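Local coordinates for niemann-Pick type C2 protein (Camponotus japonicus, PDB 3WEA), which probably binds small hydrophobic molecules such as lipids inside its beta sandwich, as other members of the ML-domain family of Niemann-Pick C2 proteins do, at residues A[8-13]-A[120-125]; A[36-41]-A[95-100]; A[48-53]-A[73-78]; A[54-59]-A[109-114]. All blocks are in the same frame, centred on the assembly; numbering follows the deposited sequence.

The four contacts illustrate how pairing within two sheets and packing between them combine in a sandwich. Contact 4 pairs strands of one sheet and contact 2 pairs strands of the other; their centres lie about 14 Å apart, and they meet where Met40 and Val38 pack on Phe114 and Trp112. Contact 1 bridges the sheets at one margin and joins contact 4 through backbone bonding of Ile122 and Thr123 to Phe114, their centres about 13 Å apart. Contact 3 lies at the start of strand 52-59, which contact 4 also uses, and its Val51 and Ala53 rest on Phe114. In related proteins the lipid site lies between the sheets, so the inward faces of contacts 2 and 4 are plausible pocket walls.

Contact 1 (A[8-13]-A[120-125])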
loop_
_atom_site.group_PDB
_atom_site.type_symbol
_atom_site.label_atom_id
_atom_site.label_comp_id
_atom_site.label_asym_id
_atom_site.label_seq_id
_atom_site.Cartn_x
_atom_site.Cartn_y
_atom_site.Cartn_z
ATOM N N SER A 8 -11.255 -1.519 -6.592
ATOM C CA SER A 8 -10.542 -0.496 -7.371
ATOM C C SER A 8 -11.011 -0.410 -8.835
ATOM O O SER A 8 -10.830 -1.348 -9.614
ATOM C CB SER A 8 -9.027 -0.750 -7.305
ATOM O OG SER A 8 -8.749 -2.055 -7.779
ATOM N N GLU A 9 -11.571 0.734 -9.221
ATOM C CA GLU A 9 -12.279 0.823 -10.505
ATOM C C GLU A 9 -11.401 0.972 -11.767
ATOM O O GLU A 9 -11.837 0.593 -12.860
ATOM C CB GLU A 9 -13.398 1.890 -10.464
ATOM C CG GLU A 9 -12.921 3.309 -10.198
ATOM C CD GLU A 9 -14.025 4.356 -10.247
ATOM O OE1 GLU A 9 -14.939 4.263 -11.100
ATOM O OE2 GLU A 9 -13.977 5.293 -9.423
ATOM N N VAL A 10 -10.175 1.482 -11.615
ATOM C CA VAL A 10 -9.268 1.731 -12.731
ATOM C C VAL A 10 -7.926 0.970 -12.663
ATOM O O VAL A 10 -6.907 1.421 -13.210
ATOM C CB VAL A 10 -9.011 3.245 -12.943
ATOM C CG1 VAL A 10 -10.187 3.920 -13.647
ATOM C CG2 VAL A 10 -8.696 3.951 -11.627
ATOM N N GLY A 11 -7.931 -0.195 -12.018
ATOM C CA GLY A 11 -6.711 -0.979 -11.898
ATOM C C GLY A 11 -6.889 -2.218 -11.055
ATOM O O GLY A 11 -7.999 -2.488 -10.522
ATOM N N LYS A 12 -5.809 -3.001 -10.972
ATOM C CA LYS A 12 -5.725 -4.187 -10.086
ATOM C C LYS A 12 -4.298 -4.369 -9.664
ATOM O O LYS A 12 -3.391 -3.755 -10.264
ATOM C CB LYS A 12 -6.174 -5.445 -10.817
ATOM C CG LYS A 12 -5.433 -5.557 -12.127
ATOM C CD LYS A 12 -5.808 -6.837 -12.851
ATOM C CE LYS A 12 -5.274 -6.817 -14.249
ATOM N NZ LYS A 12 -5.443 -8.169 -14.853
ATOM N N PHE A 13 -4.110 -5.220 -8.646
ATOM C CA PHE A 13 -2.786 -5.647 -8.161
ATOM C C PHE A 13 -2.713 -7.157 -8.205
ATOM O O PHE A 13 -3.727 -7.843 -8.013
ATOM C CB PHE A 13 -2.459 -5.120 -6.733
ATOM C CG PHE A 13 -3.319 -5.696 -5.605
ATOM C CD1 PHE A 13 -2.942 -6.877 -4.938
ATOM C CD2 PHE A 13 -4.495 -5.051 -5.180
ATOM C CE1 PHE A 13 -3.745 -7.410 -3.915
ATOM C CE2 PHE A 13 -5.260 -5.569 -4.140
ATOM C CZ PHE A 13 -4.886 -6.747 -3.505
ATOM N N GLU A 120 -9.925 8.314 -8.628
ATOM C CA GLU A 120 -10.398 6.923 -8.787
ATOM C C GLU A 120 -9.329 5.922 -8.338
ATOM O O GLU A 120 -8.144 6.065 -8.666
ATOM C CB GLU A 120 -10.752 6.643 -10.252
ATOM C CG GLU A 120 -11.825 7.593 -10.795
ATOM C CD GLU A 120 -11.889 7.634 -12.307
ATOM O OE1 GLU A 120 -10.854 7.423 -12.984
ATOM O OE2 GLU A 120 -13.001 7.899 -12.813
ATOM N N LYS A 121 -9.770 4.882 -7.634
ATOM C CA LYS A 121 -8.862 3.892 -7.064
ATOM C C LYS A 121 -8.274 2.994 -8.185
ATOM O O LYS A 121 -9.010 2.359 -8.942
ATOM C CB LYS A 121 -9.562 3.055 -6.003
ATOM C CG LYS A 121 -9.793 3.778 -4.660
ATOM C CD LYS A 121 -10.456 2.864 -3.619
ATOM C CE LYS A 121 -11.851 2.398 -4.006
ATOM N NZ LYS A 121 -12.303 1.288 -3.101
ATOM N N ILE A 122 -6.950 2.999 -8.297
ATOM C CA ILE A 122 -6.187 2.060 -9.157
ATOM C C ILE A 122 -6.019 0.716 -8.410
ATOM O O ILE A 122 -6.107 -0.367 -8.997
ATOM C CB ILE A 122 -4.781 2.618 -9.493
ATOM C CG1 ILE A 122 -4.845 3.985 -10.224
ATOM C CG2 ILE A 122 -4.019 1.668 -10.431
ATOM C CD1 ILE A 122 -3.523 4.727 -10.168
ATOM N N THR A 123 -5.690 0.805 -7.131
ATOM C CA THR A 123 -5.510 -0.382 -6.278
ATOM C C THR A 123 -6.036 -0.069 -4.894
ATOM O O THR A 123 -5.980 1.092 -4.476
ATOM C CB THR A 123 -4.016 -0.782 -6.131
ATOM O OG1 THR A 123 -3.309 0.278 -5.505
ATOM C CG2 THR A 123 -3.337 -1.034 -7.498
ATOM N N CYS A 124 -6.494 -1.100 -4.181
ATOM C CA CYS A 124 -6.967 -0.996 -2.803
ATOM C C CYS A 124 -6.704 -2.347 -2.188
ATOM O O CYS A 124 -7.311 -3.361 -2.599
ATOM C CB CYS A 124 -8.477 -0.781 -2.727
ATOM S SG CYS A 124 -8.999 -0.273 -1.042
ATOM N N VAL A 125 -5.794 -2.385 -1.231
ATOM C CA VAL A 125 -5.525 -3.651 -0.532
ATOM C C VAL A 125 -5.695 -3.465 0.961
ATOM O O VAL A 125 -5.397 -2.395 1.481
ATOM C CB VAL A 125 -4.126 -4.208 -0.843
ATOM C CG1 VAL A 125 -3.056 -3.224 -0.431
ATOM C CG2 VAL A 125 -3.892 -5.550 -0.139
HETATM O O HOH W 1 -7.460 -3.465 -5.962
HETATM O O HOH W 2 -12.688 4.517 -7.021
#
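A classic beta bulge, at which Ile122 and Thr123 both face Phe114, turns the corner of strand 121-131, and here residues 8-13 lean on residues 120-125. The direct backbone link is Val10 N to Lys121 O, a 3.0 Å hydrogen bond that is nearly straight at 171°. Beside it the CG2 branch of Val10 bends over the same carbonyl and reaches CG1 of Ile122.

Two waters extend the grip. The first donates a hydrogen bond to Ser8 OG at 2.6 Å and accepts one from Cys124 N at 3.1 Å. Ser8 OG in turn donates to Gly11 O over 2.9 Å, coming from well above the carbonyl plane. The second water does the same work for a carboxylate: it donates to Glu9 OE2 at 2.8 Å and receives the backbone N-H of Lys121. Glu9 crosses Glu120 at about a right angle, its OE2 3.4 Å from Glu120 CG; the two nearby carboxylates probably disfavour each other. The ammonium of Lys121 itself turns to the carbonyl of Gly7.

Further along, a chi1 of 67° brings the Phe13 ring against Cys124 and Val125. Its edge, at CE2, meets Cys124 O at 3.4 Å, while CZ touches CG2 of Val125 at 3.7 Å. Cys124 is tied by a disulfide to Cys6, just before the loop. Two strands of different sheets, 39° from parallel, pack side by side at one margin of an immunoglobulin-like beta sandwich, their segments joined by one direct hydrogen bond and two waters.

Contact 2 (A[36-41]-A[95-100]); sequences IHVSMK and VTFFVE
Ile36, Phe97 and Val38 carry most of this antiparallel strand pairing, and they do so on one face of the sheet. CB of Ile36 lies over one face of the Phe97 ring, 4.2 Å from the ring centroid and 23° off the normal, a CH-pi contact displaced toward the rim. The CD1 end of Ile36 runs on to CZ of the ring at 3.6 Å and to CG2 of Val99 at 3.7 Å. A chi1 of 72° turns the Phe97 ring back toward the neighbouring strand and Ile36. Val38 meets the ring differently, with CG2 in the ring plane 3.7 Å from CE1, while its CB packs on CG1 of Val95; it also touches Trp112 of the facing sheet. An alanine in place of Phe97 is likely to leave Ile36 without the face it covers and Val38 without its edge partner.

Beneath these side chains, four backbone hydrogen bonds link Ile36 with Phe97 and Val38 with Val95. On the reverse face His37 ND1 makes a weak, bent bond to Thr96 OG1, 3.2 Å long. The chemistry thus divides by face: polar groups toward solvent, and apolar contact toward the interior, consistent with a hydrophobic ligand site between the sheets, as in relatives.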
loop_
_atom_site.group_PDB
_atom_site.type_symbol
_atom_site.label_atom_id
_atom_site.label_comp_id
_atom_site.label_asym_id
_atom_site.label_seq_id
_atom_site.Cartn_x
_atom_site.Cartn_y
_atom_site.Cartn_z
ATOM N N ILE A 36 11.045 -1.786 7.117
ATOM C CA ILE A 36 10.163 -2.722 6.407
ATOM C C ILE A 36 10.190 -2.360 4.935
ATOM O O ILE A 36 10.047 -1.192 4.581
ATOM C CB ILE A 36 8.714 -2.653 6.939
ATOM C CG1 ILE A 36 8.701 -2.776 8.465
ATOM C CG2 ILE A 36 7.844 -3.744 6.324
ATOM C CD1 ILE A 36 7.362 -2.446 9.071
ATOM N N HIS A 37 10.383 -3.370 4.091
ATOM C CA HIS A 37 10.349 -3.218 2.648
ATOM C C HIS A 37 9.027 -3.753 2.123
ATOM O O HIS A 37 8.603 -4.861 2.483
ATOM C CB HIS A 37 11.506 -3.969 1.985
ATOM C CG HIS A 37 12.840 -3.674 2.595
ATOM N ND1 HIS A 37 13.165 -2.436 3.113
ATOM C CD2 HIS A 37 13.928 -4.457 2.779
ATOM C CE1 HIS A 37 14.395 -2.473 3.592
ATOM N NE2 HIS A 37 14.878 -3.687 3.406
ATOM N N VAL A 38 8.380 -2.927 1.310
ATOM C CA VAL A 38 7.116 -3.272 0.637
ATOM C C VAL A 38 7.245 -3.208 -0.882
ATOM O O VAL A 38 7.869 -2.275 -1.434
ATOM C CB VAL A 38 5.960 -2.355 1.077
ATOM C CG1 VAL A 38 4.694 -2.664 0.270
ATOM C CG2 VAL A 38 5.684 -2.529 2.565
ATOM N N SER A 39 6.684 -4.221 -1.539
ATOM C CA SER A 39 6.620 -4.327 -3.001
ATOM C C SER A 39 5.183 -4.605 -3.409
ATOM O O SER A 39 4.511 -5.431 -2.778
ATOM C CB SER A 39 7.496 -5.475 -3.474
ATOM O OG SER A 39 7.199 -5.765 -4.813
ATOM N N MET A 40 4.703 -3.910 -4.440
ATOM C CA MET A 40 3.378 -4.159 -5.004
ATOM C C MET A 40 3.428 -4.164 -6.530
ATOM O O MET A 40 3.870 -3.166 -7.158
ATOM C CB MET A 40 2.350 -3.088 -4.532
ATOM C CG MET A 40 0.992 -3.271 -5.234
ATOM S SD MET A 40 -0.323 -2.193 -4.652
ATOM C CE MET A 40 0.363 -0.635 -5.200
ATOM N N LYS A 41 3.085 -5.311 -7.125
ATOM C CA LYS A 41 2.999 -5.394 -8.566
ATOM C C LYS A 41 1.567 -5.063 -8.936
ATOM O O LYS A 41 0.656 -5.705 -8.437
ATOM C CB LYS A 41 3.331 -6.818 -9.020
ATOM C CG LYS A 41 4.817 -7.107 -8.906
ATOM C CD LYS A 41 5.095 -8.571 -9.083
ATOM C CE LYS A 41 6.478 -8.895 -8.535
ATOM N NZ LYS A 41 6.864 -10.174 -9.191
ATOM N N VAL A 95 8.666 0.588 -1.670
ATOM C CA VAL A 95 8.802 1.579 -0.606
ATOM C C VAL A 95 9.477 0.926 0.598
ATOM O O VAL A 95 9.195 -0.235 0.937
ATOM C CB VAL A 95 7.436 2.222 -0.275
ATOM C CG1 VAL A 95 6.442 1.199 0.292
ATOM C CG2 VAL A 95 7.584 3.444 0.645
ATOM N N THR A 96 10.396 1.663 1.223
ATOM C CA THR A 96 10.896 1.294 2.537
ATOM C C THR A 96 10.306 2.244 3.552
ATOM O O THR A 96 10.315 3.459 3.352
ATOM C CB THR A 96 12.427 1.372 2.618
ATOM O OG1 THR A 96 12.979 0.431 1.707
ATOM C CG2 THR A 96 12.935 1.010 4.018
ATOM N N PHE A 97 9.765 1.694 4.634
ATOM C CA PHE A 97 9.381 2.540 5.756
ATOM C C PHE A 97 9.922 2.024 7.084
ATOM O O PHE A 97 10.492 0.931 7.173
ATOM C CB PHE A 97 7.873 2.844 5.781
ATOM C CG PHE A 97 7.004 1.678 6.164
ATOM C CD1 PHE A 97 6.717 0.669 5.249
ATOM C CD2 PHE A 97 6.423 1.617 7.430
ATOM C CE1 PHE A 97 5.895 -0.394 5.600
ATOM C CE2 PHE A 97 5.598 0.561 7.789
ATOM C CZ PHE A 97 5.333 -0.448 6.871
ATOM N N PHE A 98 9.752 2.842 8.108
ATOM C CA PHE A 98 10.357 2.616 9.395
ATOM C C PHE A 98 9.267 2.950 10.375
ATOM O O PHE A 98 8.778 4.082 10.392
ATOM C CB PHE A 98 11.546 3.567 9.556
ATOM C CG PHE A 98 12.249 3.464 10.879
ATOM C CD1 PHE A 98 13.275 2.540 11.066
ATOM C CD2 PHE A 98 11.915 4.317 11.929
ATOM C CE1 PHE A 98 13.936 2.454 12.282
ATOM C CE2 PHE A 98 12.571 4.230 13.151
ATOM C CZ PHE A 98 13.582 3.298 13.326
ATOM N N VAL A 99 8.858 1.966 11.166
ATOM C CA VAL A 99 7.823 2.192 12.159
ATOM C C VAL A 99 8.462 2.824 13.394
ATOM O O VAL A 99 9.402 2.269 13.978
ATOM C CB VAL A 99 7.072 0.897 12.508
ATOM C CG1 VAL A 99 6.063 1.132 13.619
ATOM C CG2 VAL A 99 6.362 0.373 11.269
ATOM N N GLU A 100 7.954 3.991 13.774
ATOM C CA GLU A 100 8.524 4.753 14.887
ATOM C C GLU A 100 8.255 4.088 16.233
ATOM O O GLU A 100 7.208 3.469 16.427
ATOM C CB GLU A 100 8.007 6.197 14.883
ATOM C CG GLU A 100 8.707 7.119 15.882
ATOM C CD GLU A 100 10.225 7.041 15.795
ATOM O OE1 GLU A 100 10.802 7.671 14.883
ATOM O OE2 GLU A 100 10.837 6.347 16.639
#

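Contact 3 (A[48-53]-A[73-78]); sequences VKNVEA and ICKDPD
Asn50 is where the first segment meets the 73-78 loop, its carboxamide standing across the end of Lys75. CG lies anti to the backbone N (chi1 -163°), which carries OD1 toward Lys75 CE at 3.8 Å; the lysine ammonium is engaged elsewhere, in a salt bridge with Glu72, to which Asn50 ND2 also makes a weak hydrogen bond. OD1 accepts a hydrogen bond from a water at 2.8 Å. That water donates another to Val51 O at 2.9 Å and accepts one from Cys74 N, so that it joins a side chain and a carbonyl of 48-53 to the backbone of the loop.

At Val51 the contact turns apolar. Its CB meets CG1 of Ile73 at 3.7 Å, the two side chains lying aslant, and its CG2 reaches the sulfur of Cys74 at 3.9 Å. Ile73 has chi2 at 93°, away from a staggered value, which folds CD1 back onto the valine. Ala53, two residues on, closes the row with CB 4.0 Å from CG2 of Ile73. A serine in place of Ile73 would probably open a gap beside Val51 and Ala53 and leave both less firmly packed against the loop.

The loop is held in shape by the disulfide from Cys74 to Cys83 and by an Asx turn, in which Asp76 OD1 accepts from Asp78 N. Here a disulfide-tied loop covers the run leading into strand 52-59, and its start, at one end of the beta sandwich.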
loop_
_atom_site.group_PDB
_atom_site.type_symbol
_atom_site.label_atom_id
_atom_site.label_comp_id
_atom_site.label_asym_id
_atom_site.label_seq_id
_atom_site.Cartn_x
_atom_site.Cartn_y
_atom_site.Cartn_z
ATOM N N VAL A 48 -2.825 6.413 -16.668
ATOM C CA VAL A 48 -2.903 7.238 -15.444
ATOM C C VAL A 48 -1.869 8.362 -15.558
ATOM O O VAL A 48 -0.675 8.099 -15.833
ATOM C CB VAL A 48 -2.591 6.377 -14.198
ATOM C CG1 VAL A 48 -2.309 7.241 -12.973
ATOM C CG2 VAL A 48 -3.718 5.378 -13.956
ATOM N N LYS A 49 -2.310 9.605 -15.333
ATOM C CA LYS A 49 -1.419 10.763 -15.440
ATOM C C LYS A 49 -0.629 11.086 -14.147
ATOM O O LYS A 49 0.502 11.596 -14.208
ATOM C CB LYS A 49 -2.202 12.019 -15.884
ATOM C CG LYS A 49 -2.466 12.134 -17.373
ATOM C CD LYS A 49 -2.163 13.558 -17.854
ATOM C CE LYS A 49 -0.685 13.755 -18.201
ATOM N NZ LYS A 49 -0.135 15.046 -17.683
ATOM N N ASN A 50 -1.228 10.817 -12.995
ATOM C CA ASN A 50 -0.579 11.024 -11.699
ATOM C C ASN A 50 -1.125 10.026 -10.671
ATOM O O ASN A 50 -2.295 9.704 -10.733
ATOM C CB ASN A 50 -0.828 12.454 -11.222
ATOM C CG ASN A 50 0.118 12.885 -10.114
ATOM O OD1 ASN A 50 1.314 12.579 -10.128
ATOM N ND2 ASN A 50 -0.420 13.623 -9.139
ATOM N N VAL A 51 -0.276 9.534 -9.763
ATOM C CA VAL A 51 -0.718 8.641 -8.669
ATOM C C VAL A 51 -0.643 9.302 -7.270
ATOM O O VAL A 51 0.402 9.818 -6.874
ATOM C CB VAL A 51 0.049 7.308 -8.621
ATOM C CG1 VAL A 51 -0.610 6.359 -7.614
ATOM C CG2 VAL A 51 0.040 6.651 -10.000
ATOM N N GLU A 52 -1.751 9.280 -6.536
ATOM C CA GLU A 52 -1.739 9.652 -5.118
ATOM C C GLU A 52 -2.014 8.439 -4.218
ATOM O O GLU A 52 -3.084 7.813 -4.317
ATOM C CB GLU A 52 -2.773 10.763 -4.851
ATOM C CG GLU A 52 -2.504 12.039 -5.641
ATOM C CD GLU A 52 -3.408 13.203 -5.248
ATOM O OE1 GLU A 52 -3.555 13.484 -4.035
ATOM O OE2 GLU A 52 -3.964 13.853 -6.160
ATOM N N ALA A 53 -1.051 8.125 -3.345
ATOM C CA ALA A 53 -1.196 7.035 -2.377
ATOM C C ALA A 53 -1.879 7.527 -1.096
ATOM O O ALA A 53 -1.751 8.689 -0.726
ATOM C CB ALA A 53 0.159 6.423 -2.052
ATOM N N ILE A 73 3.582 9.131 -5.643
ATOM C CA ILE A 73 4.611 8.128 -5.857
ATOM C C ILE A 73 5.350 8.255 -7.209
ATOM O O ILE A 73 6.491 7.815 -7.331
ATOM C CB ILE A 73 4.062 6.694 -5.593
ATOM C CG1 ILE A 73 2.930 6.345 -6.543
ATOM C CG2 ILE A 73 3.490 6.570 -4.189
ATOM C CD1 ILE A 73 3.371 5.622 -7.779
ATOM N N CYS A 74 4.710 8.867 -8.210
ATOM C CA CYS A 74 5.347 9.096 -9.519
ATOM C C CYS A 74 6.444 10.154 -9.467
ATOM O O CYS A 74 7.285 10.215 -10.359
ATOM C CB CYS A 74 4.311 9.489 -10.596
ATOM S SG CYS A 74 3.469 8.072 -11.345
ATOM N N LYS A 75 6.414 10.990 -8.431
ATOM C CA LYS A 75 7.376 12.098 -8.251
ATOM C C LYS A 75 8.427 11.832 -7.164
ATOM O O LYS A 75 9.203 12.717 -6.791
ATOM C CB LYS A 75 6.617 13.388 -7.935
ATOM C CG LYS A 75 5.944 14.009 -9.148
ATOM C CD LYS A 75 4.921 15.042 -8.721
ATOM C CE LYS A 75 3.924 15.330 -9.827
ATOM N NZ LYS A 75 2.847 16.220 -9.305
ATOM N N ASP A 76 8.427 10.608 -6.655
ATOM C CA ASP A 76 9.349 10.157 -5.622
ATOM C C ASP A 76 10.359 9.240 -6.300
ATOM O O ASP A 76 9.968 8.220 -6.843
ATOM C CB ASP A 76 8.537 9.433 -4.527
ATOM C CG ASP A 76 9.359 8.458 -3.689
ATOM O OD1 ASP A 76 10.600 8.556 -3.622
ATOM O OD2 ASP A 76 8.733 7.568 -3.083
ATOM N N PRO A 77 11.668 9.601 -6.278
ATOM C CA PRO A 77 12.676 8.830 -7.024
ATOM C C PRO A 77 12.862 7.375 -6.575
ATOM O O PRO A 77 13.312 6.544 -7.370
ATOM C CB PRO A 77 13.972 9.606 -6.756
ATOM C CG PRO A 77 13.736 10.254 -5.435
ATOM C CD PRO A 77 12.294 10.680 -5.494
ATOM N N ASP A 78 12.520 7.070 -5.330
ATOM C CA ASP A 78 12.694 5.717 -4.793
ATOM C C ASP A 78 11.524 4.773 -5.064
ATOM O O ASP A 78 11.562 3.608 -4.671
ATOM C CB ASP A 78 12.940 5.775 -3.283
ATOM C CG ASP A 78 14.113 6.658 -2.922
ATOM O OD1 ASP A 78 15.193 6.483 -3.527
ATOM O OD2 ASP A 78 13.940 7.525 -2.036
HETATM O O HOH W 3 2.683 10.894 -8.350
#

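Contact 4 (A[54-59]-A[109-114])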
loop_
_atom_site.group_PDB
_atom_site.type_symbol
_atom_site.label_atom_id
_atom_site.label_comp_id
_atom_site.label_asym_id
_atom_site.label_seq_id
_atom_site.Cartn_x
_atom_site.Cartn_y
_atom_site.Cartn_z
ATOM N N LYS A 54 -2.620 6.632 -0.454
ATOM C CA LYS A 54 -3.323 6.900 0.808
ATOM C C LYS A 54 -3.180 5.659 1.688
ATOM O O LYS A 54 -3.375 4.529 1.219
ATOM C CB LYS A 54 -4.808 7.146 0.547
ATOM C CG LYS A 54 -5.136 8.211 -0.501
ATOM C CD LYS A 54 -5.621 9.490 0.145
ATOM C CE LYS A 54 -7.081 9.352 0.553
ATOM N NZ LYS A 54 -7.290 9.749 1.978
ATOM N N ALA A 55 -2.831 5.852 2.960
ATOM C CA ALA A 55 -2.823 4.722 3.888
ATOM C C ALA A 55 -3.840 4.920 5.004
ATOM O O ALA A 55 -4.137 6.073 5.405
ATOM C CB ALA A 55 -1.418 4.454 4.437
ATOM N N PHE A 56 -4.381 3.800 5.489
ATOM C CA PHE A 56 -5.418 3.816 6.504
ATOM C C PHE A 56 -5.154 2.762 7.567
ATOM O O PHE A 56 -4.778 1.625 7.265
ATOM C CB PHE A 56 -6.815 3.593 5.895
ATOM C CG PHE A 56 -7.237 4.656 4.902
ATOM C CD1 PHE A 56 -6.925 4.536 3.551
ATOM C CD2 PHE A 56 -7.951 5.773 5.315
ATOM C CE1 PHE A 56 -7.313 5.510 2.632
ATOM C CE2 PHE A 56 -8.339 6.750 4.403
ATOM C CZ PHE A 56 -8.018 6.619 3.056
ATOM N N GLY A 57 -5.331 3.157 8.823
ATOM C CA GLY A 57 -5.477 2.186 9.894
ATOM C C GLY A 57 -6.955 1.888 10.047
ATOM O O GLY A 57 -7.797 2.795 9.961
ATOM N N VAL A 58 -7.285 0.613 10.230
ATOM C CA VAL A 58 -8.660 0.226 10.511
ATOM C C VAL A 58 -8.731 -0.328 11.936
ATOM O O VAL A 58 -8.323 -1.461 12.217
ATOM C CB VAL A 58 -9.261 -0.743 9.467
ATOM C CG1 VAL A 58 -10.775 -0.778 9.595
ATOM C CG2 VAL A 58 -8.872 -0.329 8.050
ATOM N N LEU A 59 -9.210 0.528 12.833
ATOM C CA LEU A 59 -9.425 0.181 14.225
ATOM C C LEU A 59 -10.924 0.244 14.454
ATOM O O LEU A 59 -11.548 1.277 14.206
ATOM C CB LEU A 59 -8.693 1.172 15.131
ATOM C CG LEU A 59 -7.180 0.957 15.155
ATOM C CD1 LEU A 59 -6.429 2.235 14.822
ATOM C CD2 LEU A 59 -6.731 0.370 16.487
ATOM N N GLU A 109 -6.204 -3.548 11.037
ATOM C CA GLU A 109 -6.136 -3.797 9.609
ATOM C C GLU A 109 -5.539 -2.577 8.953
ATOM O O GLU A 109 -5.836 -1.442 9.344
ATOM C CB GLU A 109 -7.514 -4.067 9.051
ATOM C CG GLU A 109 -7.990 -5.489 9.241
ATOM C CD GLU A 109 -9.315 -5.692 8.559
ATOM O OE1 GLU A 109 -10.293 -5.071 9.014
ATOM O OE2 GLU A 109 -9.373 -6.441 7.563
ATOM N N ILE A 110 -4.681 -2.816 7.967
ATOM C CA ILE A 110 -4.009 -1.751 7.252
ATOM C C ILE A 110 -4.567 -1.732 5.836
ATOM O O ILE A 110 -4.645 -2.777 5.181
ATOM C CB ILE A 110 -2.474 -1.924 7.232
ATOM C CG1 ILE A 110 -1.870 -1.623 8.615
ATOM C CG2 ILE A 110 -1.845 -1.038 6.166
ATOM C CD1 ILE A 110 -0.420 -2.052 8.753
ATOM N N MET A 111 -4.944 -0.541 5.381
ATOM C CA MET A 111 -5.403 -0.311 4.019
ATOM C C MET A 111 -4.474 0.683 3.300
ATOM O O MET A 111 -4.098 1.732 3.866
ATOM C CB MET A 111 -6.852 0.176 4.036
ATOM C CG MET A 111 -7.570 0.141 2.697
ATOM S SD MET A 111 -9.217 0.896 2.739
ATOM C CE MET A 111 -9.904 0.248 4.263
ATOM N N TRP A 112 -4.099 0.320 2.067
ATOM C CA TRP A 112 -3.291 1.138 1.157
ATOM C C TRP A 112 -4.068 1.320 -0.144
ATOM O O TRP A 112 -4.537 0.338 -0.720
ATOM C CB TRP A 112 -1.947 0.447 0.808
ATOM C CG TRP A 112 -1.050 0.196 1.967
ATOM C CD1 TRP A 112 -0.949 0.951 3.115
ATOM C CD2 TRP A 112 -0.086 -0.865 2.101
ATOM N NE1 TRP A 112 0.022 0.422 3.943
ATOM C CE2 TRP A 112 0.550 -0.698 3.356
ATOM C CE3 TRP A 112 0.293 -1.944 1.283
ATOM C CZ2 TRP A 112 1.548 -1.566 3.817
ATOM C CZ3 TRP A 112 1.296 -2.818 1.746
ATOM C CH2 TRP A 112 1.906 -2.616 3.000
ATOM N N GLU A 113 -4.212 2.565 -0.601
ATOM C CA GLU A 113 -4.887 2.853 -1.870
ATOM C C GLU A 113 -3.973 3.618 -2.804
ATOM O O GLU A 113 -3.267 4.494 -2.357
ATOM C CB GLU A 113 -6.105 3.769 -1.659
ATOM C CG GLU A 113 -7.269 3.206 -0.880
ATOM C CD GLU A 113 -8.328 4.268 -0.619
ATOM O OE1 GLU A 113 -8.099 5.456 -0.957
ATOM O OE2 GLU A 113 -9.389 3.912 -0.065
ATOM N N PHE A 114 -4.007 3.293 -4.099
ATOM C CA PHE A 114 -3.441 4.152 -5.127
ATOM C C PHE A 114 -4.578 4.777 -5.907
ATOM O O PHE A 114 -5.505 4.092 -6.385
ATOM C CB PHE A 114 -2.532 3.395 -6.101
ATOM C CG PHE A 114 -1.120 3.192 -5.622
ATOM C CD1 PHE A 114 -0.698 3.604 -4.351
ATOM C CD2 PHE A 114 -0.187 2.611 -6.471
ATOM C CE1 PHE A 114 0.611 3.400 -3.943
ATOM C CE2 PHE A 114 1.130 2.406 -6.066
ATOM C CZ PHE A 114 1.526 2.795 -4.790
#
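With CG anti to the carbonyl carbon in Phe56 (chi1 -62°) and anti to the backbone N in Met111 (chi1 -166°), the two side chains leave neighbouring strands on the same face and meet. Phe56 CB touches Met111 CB at 3.9 Å, and the sulfur of Met111 stands obliquely to the Phe56 ring, 5.2 Å from its centroid, in a Met-aromatic contact. A bend at the last torsion turns Met111 CE the other way, to CG2 of Val58 at 4.0 Å. Farther along the same face, Phe56 CE1 meets Glu113 CD at 3.6 Å in an oblique approach, with the carboxylate plane tilted 55° from the ring. That carboxylate has its charged partner in Arg115.

Six backbone hydrogen bonds join the strands, from Phe56 N to Met111 O at 2.6 Å to Glu109 N to Val58 O at 3.2 Å. On the opposite face, the CB of Ala55 lies near the plane, at the edge of the Trp112 indole, 3.8 Å from CD1. Trp112 also packs edge-to-face with Phe127. Regular antiparallel pairing of long strands, with one face turned to a second sheet, is the framework of the ML-domain beta sandwich.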